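AA9 family lytic polysaccharide monooxygenase D (Myceliophthora thermophila, PDB 5UFV) oxidatively cleaves the glycosidic bonds of cellulose at C1, using a copper ion, a reducing agent and O2 or H2O2. Local coordinates at residues A[3-9]-A[65-71]; A[107-111]-A[124-128]; A[201-205]-A[217-221]. All coordinates share one frame; numbering follows the deposited sequence.

Contact 1: residues A[3-9]-A[65-71]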
ATOM      1  N   ALA A   3       5.573  -2.097   9.621  1.00 24.99           N
ATOM      2  CA  ALA A   3       5.947  -2.065   8.198  1.00 24.45           C
ATOM      3  C   ALA A   3       5.759  -3.444   7.605  1.00 22.81           C
ATOM      4  O   ALA A   3       5.679  -4.434   8.317  1.00 22.39           O
ATOM      5  CB  ALA A   3       7.403  -1.617   8.044  1.00 24.74           C
ATOM      6  N   VAL A   4       5.711  -3.517   6.292  1.00 23.09           N
ATOM      7  CA  VAL A   4       5.725  -4.813   5.640  1.00 23.19           C
ATOM      8  C   VAL A   4       7.105  -5.375   5.833  1.00 22.13           C
ATOM      9  O   VAL A   4       8.061  -4.820   5.334  1.00 21.62           O
ATOM     10  CB  VAL A   4       5.474  -4.724   4.137  1.00 24.10           C
ATOM     11  CG1 VAL A   4       5.717  -6.092   3.486  1.00 25.83           C
ATOM     12  CG2 VAL A   4       4.057  -4.223   3.880  1.00 25.10           C
ATOM     13  N   THR A   5       7.194  -6.498   6.517  1.00 21.95           N
ATOM     14  CA  THR A   5       8.468  -7.118   6.768  1.00 23.73           C
ATOM     15  C   THR A   5       8.903  -8.296   5.860  1.00 23.92           C
ATOM     16  O   THR A   5      10.086  -8.662   5.860  1.00 25.84           O
ATOM     17  CB  THR A   5       8.530  -7.528   8.258  1.00 25.13           C
ATOM     18  OG1 THR A   5       7.268  -8.098   8.676  1.00 24.71           O
ATOM     19  CG2 THR A   5       8.844  -6.282   9.077  1.00 24.49           C
ATOM     20  N   SER A   6       7.979  -8.870   5.096  1.00 23.03           N
ATOM     21  CA  SER A   6       8.277 -10.014   4.240  1.00 23.10           C
ATOM     22  C   SER A   6       7.112 -10.247   3.272  1.00 24.12           C
ATOM     23  O   SER A   6       6.034  -9.695   3.455  1.00 24.52           O
ATOM     24  CB  SER A   6       8.504 -11.269   5.080  1.00 23.31           C
ATOM     25  OG  SER A   6       7.309 -11.649   5.729  1.00 22.98           O
ATOM     26  N   TYR A   7       7.316 -11.067   2.246  1.00 24.74           N
ATOM     27  CA  TYR A   7       6.281 -11.284   1.235  1.00 24.92           C
ATOM     28  C   TYR A   7       6.156 -12.767   0.856  1.00 27.01           C
ATOM     29  O   TYR A   7       7.110 -13.548   0.970  1.00 27.62           O
ATOM     30  CB  TYR A   7       6.585 -10.497  -0.060  1.00 24.85           C
ATOM     31  CG  TYR A   7       6.749  -8.994   0.056  1.00 23.41           C
ATOM     32  CD1 TYR A   7       7.978  -8.432   0.340  1.00 22.39           C
ATOM     33  CD2 TYR A   7       5.681  -8.139  -0.165  1.00 22.52           C
ATOM     34  CE1 TYR A   7       8.133  -7.053   0.430  1.00 21.71           C
ATOM     35  CE2 TYR A   7       5.824  -6.770  -0.062  1.00 22.07           C
ATOM     36  CZ  TYR A   7       7.058  -6.231   0.227  1.00 21.77           C
ATOM     37  OH  TYR A   7       7.205  -4.865   0.319  1.00 21.07           O
ATOM     38  N   ASN A   8       4.965 -13.135   0.384  1.00 28.33           N
ATOM     39  CA  ASN A   8       4.769 -14.372  -0.361  1.00 30.99           C
ATOM     40  C   ASN A   8       4.179 -14.056  -1.731  1.00 30.31           C
ATOM     41  O   ASN A   8       3.073 -13.558  -1.843  1.00 30.05           O
ATOM     42  CB  ASN A   8       3.880 -15.375   0.392  1.00 32.45           C
ATOM     43  CG  ASN A   8       3.869 -16.735  -0.273  1.00 34.01           C
ATOM     44  OD1 ASN A   8       3.351 -16.897  -1.377  1.00 38.25           O
ATOM     45  ND2 ASN A   8       4.489 -17.702   0.364  1.00 33.89           N
ATOM     46  N   ILE A   9       4.934 -14.350  -2.770  1.00 31.27           N
ATOM     47  CA  ILE A   9       4.542 -14.005  -4.121  1.00 32.63           C
ATOM     48  C   ILE A   9       4.601 -15.225  -5.015  1.00 34.35           C
ATOM     49  O   ILE A   9       5.666 -15.808  -5.247  1.00 32.40           O
ATOM     50  CB  ILE A   9       5.436 -12.896  -4.687  1.00 33.75           C
ATOM     51  CG1 ILE A   9       5.182 -11.601  -3.902  1.00 33.31           C
ATOM     52  CG2 ILE A   9       5.144 -12.682  -6.168  1.00 34.10           C
ATOM     53  CD1 ILE A   9       6.304 -10.615  -3.942  1.00 32.90           C
ATOM     54  N   THR A  65      -1.060 -14.400  -6.643  1.00 38.91           N
ATOM     55  CA  THR A  65      -1.307 -13.725  -5.380  1.00 37.85           C
ATOM     56  C   THR A  65      -0.017 -13.043  -4.834  1.00 36.86           C
ATOM     57  O   THR A  65       1.076 -13.648  -4.817  1.00 35.02           O
ATOM     58  CB  THR A  65      -1.904 -14.737  -4.366  1.00 37.97           C
ATOM     59  OG1 THR A  65      -3.254 -15.025  -4.745  1.00 38.38           O
ATOM     60  CG2 THR A  65      -1.912 -14.186  -2.954  1.00 36.45           C
ATOM     61  N   ILE A  66      -0.170 -11.777  -4.426  1.00 36.15           N
ATOM     62  CA  ILE A  66       0.829 -11.039  -3.644  1.00 35.56           C
ATOM     63  C   ILE A  66       0.365 -10.908  -2.200  1.00 35.04           C
ATOM     64  O   ILE A  66      -0.633 -10.255  -1.925  1.00 35.18           O
ATOM     65  CB  ILE A  66       1.062  -9.624  -4.203  1.00 34.98           C
ATOM     66  CG1 ILE A  66       1.626  -9.726  -5.612  1.00 37.86           C
ATOM     67  CG2 ILE A  66       2.042  -8.870  -3.323  1.00 32.76           C
ATOM     68  CD1 ILE A  66       1.800  -8.400  -6.312  1.00 38.79           C
ATOM     69  N   THR A  67       1.096 -11.530  -1.289  1.00 34.88           N
ATOM     70  CA  THR A  67       0.805 -11.456   0.117  1.00 34.16           C
ATOM     71  C   THR A  67       1.940 -10.729   0.823  1.00 34.37           C
ATOM     72  O   THR A  67       3.089 -11.135   0.700  1.00 38.05           O
ATOM     73  CB  THR A  67       0.737 -12.852   0.706  1.00 35.75           C
ATOM     74  OG1 THR A  67      -0.301 -13.587   0.063  1.00 35.48           O
ATOM     75  CG2 THR A  67       0.483 -12.796   2.218  1.00 36.33           C
ATOM     76  N   ALA A  68       1.614  -9.670   1.567  1.00 32.27           N
ATOM     77  CA  ALA A  68       2.566  -8.949   2.394  1.00 28.68           C
ATOM     78  C   ALA A  68       2.292  -9.217   3.871  1.00 27.67           C
ATOM     79  O   ALA A  68       1.132  -9.303   4.292  1.00 27.55           O
ATOM     80  CB  ALA A  68       2.436  -7.478   2.113  1.00 28.06           C
ATOM     81  N   THR A  69       3.354  -9.339   4.656  1.00 26.25           N
ATOM     82  CA  THR A  69       3.237  -9.585   6.085  1.00 26.68           C
ATOM     83  C   THR A  69       3.807  -8.439   6.914  1.00 25.42           C
ATOM     84  O   THR A  69       4.858  -7.908   6.617  1.00 25.15           O
ATOM     85  CB  THR A  69       3.941 -10.900   6.475  1.00 27.90           C
ATOM     86  OG1 THR A  69       3.324 -11.966   5.768  1.00 28.38           O
ATOM     87  CG2 THR A  69       3.776 -11.220   7.973  1.00 29.44           C
ATOM     88  N   TRP A  70       3.090  -8.069   7.962  1.00 25.23           N
ATOM     89  CA  TRP A  70       3.504  -7.026   8.865  1.00 24.12           C
ATOM     90  C   TRP A  70       3.868  -7.751  10.120  1.00 25.69           C
ATOM     91  O   TRP A  70       2.977  -8.298  10.798  1.00 25.75           O
ATOM     92  CB  TRP A  70       2.348  -6.084   9.180  1.00 24.12           C
ATOM     93  CG  TRP A  70       2.121  -5.038   8.156  1.00 23.69           C
ATOM     94  CD1 TRP A  70       2.576  -3.758   8.195  1.00 23.91           C
ATOM     95  CD2 TRP A  70       1.366  -5.163   6.944  1.00 23.69           C
ATOM     96  NE1 TRP A  70       2.166  -3.074   7.070  1.00 24.69           N
ATOM     97  CE2 TRP A  70       1.422  -3.928   6.287  1.00 24.92           C
ATOM     98  CE3 TRP A  70       0.628  -6.195   6.361  1.00 24.58           C
ATOM     99  CZ2 TRP A  70       0.772  -3.705   5.062  1.00 24.36           C
ATOM    100  CZ3 TRP A  70       0.001  -5.976   5.152  1.00 24.11           C
ATOM    101  CH2 TRP A  70       0.070  -4.741   4.520  1.00 24.28           C
ATOM    102  N   ALA A  71       5.159  -7.777  10.432  1.00 24.71           N
ATOM    103  CA  ALA A  71       5.590  -8.382  11.657  1.00 25.19           C
ATOM    104  C   ALA A  71       4.924  -7.755  12.872  1.00 25.98           C
ATOM    105  O   ALA A  71       4.693  -8.446  13.855  1.00 25.25           O
ATOM    106  CB  ALA A  71       7.091  -8.304  11.779  1.00 25.83           C
TER
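V4 reaches W70 and A68 through its two methyl branches, and its side chain can be traced atom by atom. CB is 4.1 Å from T69 O. CG1, anti to the backbone N (chi1 171°), meets T69 O and, 3.8 Å away, A68 CB; it also rests over a face of the Y7 ring, near its rim. CG2 leaves on the other branch and lies over the W70 indole, 3.9 Å from the centroid of the six-membered ring and 28° off its normal, which meets the criterion for a CH-pi contact; CZ2 is its nearest atom. The two methyls thus meet different rings: CG1 lies over Y7 and CG2 over W70.

The backbones run antiparallel. T69 N donates to S6 O at 3.0 Å. N8 N donates to T67 O at 2.8 Å, and T67 N to N8 O in return. S6-T69 and N8-T67 are therefore hydrogen-bonded pairs, while Y7-A68 and I9-I66 are non-hydrogen-bonded. Near W70 the regular pattern gives way: T5 N donates to T69 O at 2.7 Å. T5 OG1 accepts from A71 N at 2.8 Å, a side chain standing in for a backbone acceptor. With chi1 at 42°, OG1 is turned between backbone N and C, within reach of that N-H.

Strands 4-9 and 65-70 are the central pair of a four-stranded sheet in the beta-sandwich of AA9 enzymes. V4, Y7, I9, I66, A68 and W70 are buried and mostly meet strands 149-159 and 167-177 of the other sheet, whereas N8, T67 and T69 bond polar partners D13, S139 and S137. The chemistry therefore divides by face: mainly side-chain packing joins the sheets, with polar exceptions such as V4 N to E171 and Y7 OH to Q29, and hydroxyl and amide groups bond along the opposite face.

Contact 2: residues A[107-111]-A[124-128]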
ATOM      1  N   ALA A 107      -9.030  -1.536   1.056  1.00 32.31           N
ATOM      2  CA  ALA A 107     -10.037  -1.893   2.040  1.00 33.62           C
ATOM      3  C   ALA A 107     -10.187  -0.722   2.971  1.00 34.23           C
ATOM      4  O   ALA A 107      -9.199  -0.054   3.289  1.00 37.99           O
ATOM      5  CB  ALA A 107      -9.637  -3.142   2.801  1.00 34.64           C
ATOM      6  N   GLY A 108     -11.424  -0.456   3.376  1.00 33.26           N
ATOM      7  CA  GLY A 108     -11.738   0.660   4.222  1.00 31.64           C
ATOM      8  C   GLY A 108     -12.698   0.274   5.315  1.00 30.92           C
ATOM      9  O   GLY A 108     -12.494  -0.700   6.008  1.00 31.31           O
ATOM     10  N   PHE A 109     -13.747   1.068   5.460  1.00 30.67           N
ATOM     11  CA  PHE A 109     -14.583   1.027   6.616  1.00 30.85           C
ATOM     12  C   PHE A 109     -15.888   0.341   6.277  1.00 32.46           C
ATOM     13  O   PHE A 109     -16.517   0.686   5.308  1.00 30.46           O
ATOM     14  CB  PHE A 109     -14.869   2.445   7.079  1.00 30.59           C
ATOM     15  CG  PHE A 109     -15.770   2.512   8.271  1.00 30.12           C
ATOM     16  CD1 PHE A 109     -15.298   2.147   9.523  1.00 29.40           C
ATOM     17  CD2 PHE A 109     -17.089   2.901   8.138  1.00 30.99           C
ATOM     18  CE1 PHE A 109     -16.124   2.185  10.623  1.00 29.77           C
ATOM     19  CE2 PHE A 109     -17.936   2.937   9.238  1.00 31.44           C
ATOM     20  CZ  PHE A 109     -17.445   2.585  10.484  1.00 31.02           C
ATOM     21  N   HIS A 110     -16.299  -0.610   7.105  1.00 35.76           N
ATOM     22  CA  HIS A 110     -17.510  -1.378   6.857  1.00 39.98           C
ATOM     23  C   HIS A 110     -18.446  -1.379   8.068  1.00 38.20           C
ATOM     24  O   HIS A 110     -19.370  -2.165   8.135  1.00 40.94           O
ATOM     25  CB  HIS A 110     -17.136  -2.818   6.431  1.00 43.14           C
ATOM     26  CG  HIS A 110     -16.510  -3.646   7.522  1.00 49.88           C
ATOM     27  ND1 HIS A 110     -15.182  -4.039   7.493  1.00 53.59           N
ATOM     28  CD2 HIS A 110     -17.033  -4.175   8.664  1.00 51.42           C
ATOM     29  CE1 HIS A 110     -14.915  -4.766   8.569  1.00 53.10           C
ATOM     30  NE2 HIS A 110     -16.018  -4.859   9.297  1.00 52.55           N
ATOM     31  N   GLY A 111     -18.228  -0.486   9.016  1.00 36.35           N
ATOM     32  CA  GLY A 111     -19.046  -0.448  10.226  1.00 36.71           C
ATOM     33  C   GLY A 111     -20.419   0.115   9.975  1.00 36.79           C
ATOM     34  O   GLY A 111     -20.631   0.835   9.007  1.00 38.05           O
ATOM     35  N   SER A 124     -13.538  -2.802  15.810  1.00 36.09           N
ATOM     36  CA  SER A 124     -13.305  -1.869  14.702  1.00 34.41           C
ATOM     37  C   SER A 124     -14.067  -2.221  13.411  1.00 32.58           C
ATOM     38  O   SER A 124     -14.114  -3.364  12.991  1.00 33.04           O
ATOM     39  CB  SER A 124     -11.802  -1.776  14.384  1.00 32.20           C
ATOM     40  OG  SER A 124     -11.608  -1.116  13.142  1.00 32.40           O
ATOM     41  N   GLY A 125     -14.625  -1.226  12.758  1.00 31.35           N
ATOM     42  CA  GLY A 125     -15.250  -1.454  11.458  1.00 32.57           C
ATOM     43  C   GLY A 125     -14.317  -1.363  10.259  1.00 31.79           C
ATOM     44  O   GLY A 125     -14.785  -1.293   9.117  1.00 31.06           O
ATOM     45  N   TRP A 126     -13.006  -1.360  10.511  1.00 31.31           N
ATOM     46  CA  TRP A 126     -12.006  -1.290   9.445  1.00 31.06           C
ATOM     47  C   TRP A 126     -11.290  -2.627   9.233  1.00 32.83           C
ATOM     48  O   TRP A 126     -10.897  -3.308  10.187  1.00 31.97           O
ATOM     49  CB  TRP A 126     -10.948  -0.262   9.803  1.00 29.84           C
ATOM     50  CG  TRP A 126     -11.443   1.124  10.070  1.00 29.15           C
ATOM     51  CD1 TRP A 126     -11.936   1.616  11.246  1.00 28.85           C
ATOM     52  CD2 TRP A 126     -11.422   2.212   9.152  1.00 27.74           C
ATOM     53  NE1 TRP A 126     -12.242   2.944  11.099  1.00 29.41           N
ATOM     54  CE2 TRP A 126     -11.933   3.332   9.821  1.00 28.71           C
ATOM     55  CE3 TRP A 126     -11.017   2.342   7.822  1.00 27.01           C
ATOM     56  CZ2 TRP A 126     -12.048   4.579   9.205  1.00 29.87           C
ATOM     57  CZ3 TRP A 126     -11.147   3.561   7.207  1.00 28.20           C
ATOM     58  CH2 TRP A 126     -11.661   4.675   7.896  1.00 29.15           C
ATOM     59  N   ASP A 127     -11.086  -2.975   7.971  1.00 34.86           N
ATOM     60  CA  ASP A 127     -10.346  -4.180   7.615  1.00 36.38           C
ATOM     61  C   ASP A 127      -8.906  -4.166   8.135  1.00 34.23           C
ATOM     62  O   ASP A 127      -8.333  -5.214   8.412  1.00 37.53           O
ATOM     63  CB  ASP A 127     -10.348  -4.369   6.089  1.00 38.05           C
ATOM     64  CG  ASP A 127     -11.686  -4.869   5.574  1.00 40.88           C
ATOM     65  OD1 ASP A 127     -12.224  -5.825   6.155  1.00 41.81           O
ATOM     66  OD2 ASP A 127     -12.216  -4.298   4.606  1.00 46.11           O
ATOM     67  N   ILE A 128      -8.329  -2.987   8.277  1.00 30.68           N
ATOM     68  CA  ILE A 128      -7.001  -2.881   8.833  1.00 29.84           C
ATOM     69  C   ILE A 128      -6.878  -3.534  10.220  1.00 29.77           C
ATOM     70  O   ILE A 128      -5.809  -3.949  10.608  1.00 30.35           O
ATOM     71  CB  ILE A 128      -6.560  -1.399   8.923  1.00 28.31           C
ATOM     72  CG1 ILE A 128      -5.037  -1.281   8.845  1.00 27.63           C
ATOM     73  CG2 ILE A 128      -7.071  -0.754  10.201  1.00 28.33           C
ATOM     74  CD1 ILE A 128      -4.542   0.145   8.735  1.00 27.35           C
TER
HETATM   75  O   HOH W   1      -9.276  -0.725   6.523  1.00 21.43           O
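The carbonyl oxygen of G125 is approached by several groups of H110 and F109. H110 N makes the one hydrogen bond among them, 2.6 Å to G125 O and almost straight (N-H...O 171°), coming in nearly along the C=O axis. F109 CA adds a CA-H...O approach at 3.4 Å. The same oxygen lies over one face of the H110 imidazole, toward its rim; ND1 is near it but the angle is too poor for a bond. A chi1 of 68° brings the imidazole back over G125, whose CA also makes a CH-pi contact with this ring.

G108 O is a second, looser meeting point: D127 N donates weakly to it at 3.3 Å, and W126 CA makes a CA-H...O contact to it. A water that accepts from I128 N lies 3.3 Å from G108 O, bridging the two segments.

Both segments belong to the long connection between strands 101-107 and 136-141, and F109 with W126 forms a single backbone bridge between them. An ST turn shapes the approach to W126: S124 OG accepts from W126 N at 3.0 Å and also bonds S76 O.

The F109 ring then turns an edge toward the indole face; its centroid is 4.9 Å from that of the W126 five-membered ring, the planes 58° apart. F109 CB sits almost squarely over the six-membered ring, 3.8 Å from its centroid, so one indole face carries both the beta carbon and the ring edge of the same residue. W126 NE1 is held by L118 O. One residue further along, D127 OD2 lies 3.4 Å from A107 CB, with the two CB atoms also close.

Contact 3: residues A[201-205]-A[217-221]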
ATOM      1  N   ASP A 201      -7.672  17.097   2.229  1.00 39.42           N
ATOM      2  CA  ASP A 201      -8.840  16.370   1.749  1.00 39.75           C
ATOM      3  C   ASP A 201      -9.611  15.761   2.930  1.00 41.16           C
ATOM      4  O   ASP A 201      -9.011  15.385   3.941  1.00 40.91           O
ATOM      5  CB  ASP A 201      -8.449  15.256   0.786  1.00 39.69           C
ATOM      6  CG  ASP A 201      -7.911  15.770  -0.557  1.00 41.23           C
ATOM      7  OD1 ASP A 201      -7.982  16.988  -0.845  1.00 42.56           O
ATOM      8  OD2 ASP A 201      -7.397  14.918  -1.336  1.00 41.74           O
ATOM      9  N   PRO A 202     -10.945  15.648   2.801  1.00 42.38           N
ATOM     10  CA  PRO A 202     -11.821  15.251   3.927  1.00 42.49           C
ATOM     11  C   PRO A 202     -11.798  13.751   4.265  1.00 41.23           C
ATOM     12  O   PRO A 202     -12.418  13.325   5.244  1.00 42.04           O
ATOM     13  CB  PRO A 202     -13.230  15.659   3.447  1.00 42.78           C
ATOM     14  CG  PRO A 202     -13.153  15.690   1.952  1.00 42.74           C
ATOM     15  CD  PRO A 202     -11.712  15.916   1.561  1.00 42.58           C
ATOM     16  N   ASN A 203     -11.137  12.969   3.421  1.00 37.61           N
ATOM     17  CA  ASN A 203     -10.781  11.622   3.765  1.00 35.75           C
ATOM     18  C   ASN A 203      -9.291  11.499   4.167  1.00 34.68           C
ATOM     19  O   ASN A 203      -8.786  10.394   4.294  1.00 33.44           O
ATOM     20  CB  ASN A 203     -11.137  10.668   2.614  1.00 34.93           C
ATOM     21  CG  ASN A 203     -10.510  11.063   1.293  1.00 35.48           C
ATOM     22  OD1 ASN A 203      -9.778  12.053   1.183  1.00 35.22           O
ATOM     23  ND2 ASN A 203     -10.819  10.290   0.265  1.00 36.71           N
ATOM     24  N   ILE A 204      -8.609  12.621   4.401  1.00 35.09           N
ATOM     25  CA  ILE A 204      -7.213  12.594   4.842  1.00 36.12           C
ATOM     26  C   ILE A 204      -7.034  13.216   6.219  1.00 37.86           C
ATOM     27  O   ILE A 204      -6.601  12.529   7.148  1.00 40.65           O
ATOM     28  CB  ILE A 204      -6.301  13.287   3.817  1.00 36.08           C
ATOM     29  CG1 ILE A 204      -6.388  12.559   2.450  1.00 36.27           C
ATOM     30  CG2 ILE A 204      -4.881  13.392   4.347  1.00 33.68           C
ATOM     31  CD1 ILE A 204      -5.899  11.116   2.445  1.00 34.76           C
ATOM     32  N   SER A 205      -7.352  14.505   6.344  1.00 40.30           N
ATOM     33  CA  SER A 205      -7.344  15.224   7.617  1.00 41.20           C
ATOM     34  C   SER A 205      -8.785  15.590   7.903  1.00 43.98           C
ATOM     35  O   SER A 205      -9.400  16.339   7.141  1.00 42.27           O
ATOM     36  CB  SER A 205      -6.513  16.507   7.560  1.00 43.54           C
ATOM     37  OG  SER A 205      -5.112  16.259   7.654  1.00 45.52           O
ATOM     38  N   TYR A 217     -16.544   6.180   4.663  1.00 41.72           N
ATOM     39  CA  TYR A 217     -15.200   6.635   4.335  1.00 37.20           C
ATOM     40  C   TYR A 217     -14.966   6.381   2.865  1.00 37.04           C
ATOM     41  O   TYR A 217     -15.053   5.250   2.404  1.00 36.36           O
ATOM     42  CB  TYR A 217     -14.157   5.894   5.179  1.00 35.42           C
ATOM     43  CG  TYR A 217     -12.732   6.344   4.928  1.00 32.78           C
ATOM     44  CD1 TYR A 217     -12.272   7.526   5.438  1.00 31.46           C
ATOM     45  CD2 TYR A 217     -11.869   5.583   4.162  1.00 31.56           C
ATOM     46  CE1 TYR A 217     -10.984   7.950   5.202  1.00 31.37           C
ATOM     47  CE2 TYR A 217     -10.570   5.990   3.906  1.00 31.90           C
ATOM     48  CZ  TYR A 217     -10.118   7.175   4.440  1.00 32.02           C
ATOM     49  OH  TYR A 217      -8.822   7.603   4.187  1.00 30.23           O
ATOM     50  N   LYS A 218     -14.698   7.440   2.120  1.00 39.22           N
ATOM     51  CA  LYS A 218     -14.269   7.305   0.733  1.00 41.74           C
ATOM     52  C   LYS A 218     -12.738   7.011   0.729  1.00 41.22           C
ATOM     53  O   LYS A 218     -11.922   7.810   1.213  1.00 42.33           O
ATOM     54  CB  LYS A 218     -14.620   8.586  -0.035  1.00 43.64           C
ATOM     55  CG  LYS A 218     -14.160   8.625  -1.475  1.00 47.76           C
ATOM     56  CD  LYS A 218     -14.894   7.616  -2.348  1.00 54.27           C
ATOM     57  CE  LYS A 218     -14.284   7.529  -3.758  1.00 58.03           C
ATOM     58  NZ  LYS A 218     -14.302   8.832  -4.510  1.00 58.64           N
ATOM     59  N   ILE A 219     -12.347   5.871   0.183  1.00 37.87           N
ATOM     60  CA  ILE A 219     -10.932   5.536   0.101  1.00 35.61           C
ATOM     61  C   ILE A 219     -10.215   6.480  -0.896  1.00 35.13           C
ATOM     62  O   ILE A 219     -10.673   6.702  -2.015  1.00 35.31           O
ATOM     63  CB  ILE A 219     -10.741   4.036  -0.239  1.00 34.80           C
ATOM     64  CG1 ILE A 219     -11.370   3.167   0.861  1.00 33.68           C
ATOM     65  CG2 ILE A 219      -9.267   3.660  -0.316  1.00 35.59           C
ATOM     66  CD1 ILE A 219     -11.418   1.688   0.548  1.00 33.17           C
ATOM     67  N   PRO A 220      -9.090   7.064  -0.477  1.00 34.25           N
ATOM     68  CA  PRO A 220      -8.393   7.993  -1.377  1.00 33.73           C
ATOM     69  C   PRO A 220      -7.742   7.321  -2.568  1.00 33.00           C
ATOM     70  O   PRO A 220      -7.590   6.104  -2.592  1.00 31.40           O
ATOM     71  CB  PRO A 220      -7.326   8.628  -0.497  1.00 33.49           C
ATOM     72  CG  PRO A 220      -7.190   7.747   0.685  1.00 33.33           C
ATOM     73  CD  PRO A 220      -8.491   7.022   0.867  1.00 33.72           C
ATOM     74  N   GLY A 221      -7.378   8.134  -3.550  1.00 32.93           N
ATOM     75  CA  GLY A 221      -6.803   7.659  -4.795  1.00 33.93           C
ATOM     76  C   GLY A 221      -7.886   7.292  -5.809  1.00 36.03           C
ATOM     77  O   GLY A 221      -9.071   7.342  -5.487  1.00 34.95           O
TER
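N203 is held to segment 217-221 by its backbone and its side chain, each using a different partner. Y217 OH donates to N203 O at 2.8 Å, in the plane of that carbonyl. The phenol gets there because its CG is anti to the backbone N (chi1 -178°), which extends the ring toward N203; CE1 passes alongside N203 CB, 3.8 Å away.

The N203 amide takes the other route. Its chi1 of 56° places CG between the backbone N and C, and from there ND2 donates to K218 O at 2.9 Å. The oxygen lies close to the amide plane, but the donor stands well above the plane of the K218 carbonyl. P220 CA is 3.7 Å from the same ND2.

Both segments lie in the loop region that follows strand 190-191. P202 and N203 occupy the corner positions of a beta turn, with I204 N donating to D201 O at 2.8 Å; S205 N donates to that oxygen as well. N203 is also a predicted N-glycosylation site, but no sugar is present here. I204 follows with a bend in its chain that carries CD1 to the P220 ring, 4.0 Å from CG. Beyond the contact, K103 NZ bonds P220 O.

Contacts 2 and 3 form one continuous packing region, their centres 14 Å apart: W126 CH2 lies 3.6 Å from Y217 CG, in an edge-to-face ring pair, and I219 CD1 is 3.5 Å from G108 N. Contact 1 stands apart, about 7 Å from contact 2 and 13 Å from contact 3 by nearest atoms; W138, on strand 136-141, touches both W70 of contact 1 and A107 and D127 of contact 2. Contact 1 comes near the copper site through W70, whose side chain is about 6 Å from that of the copper ligand Y169 and about 10 Å from the metal. In contact 2, the S124 side chain is about 9 Å from that of ligand H75.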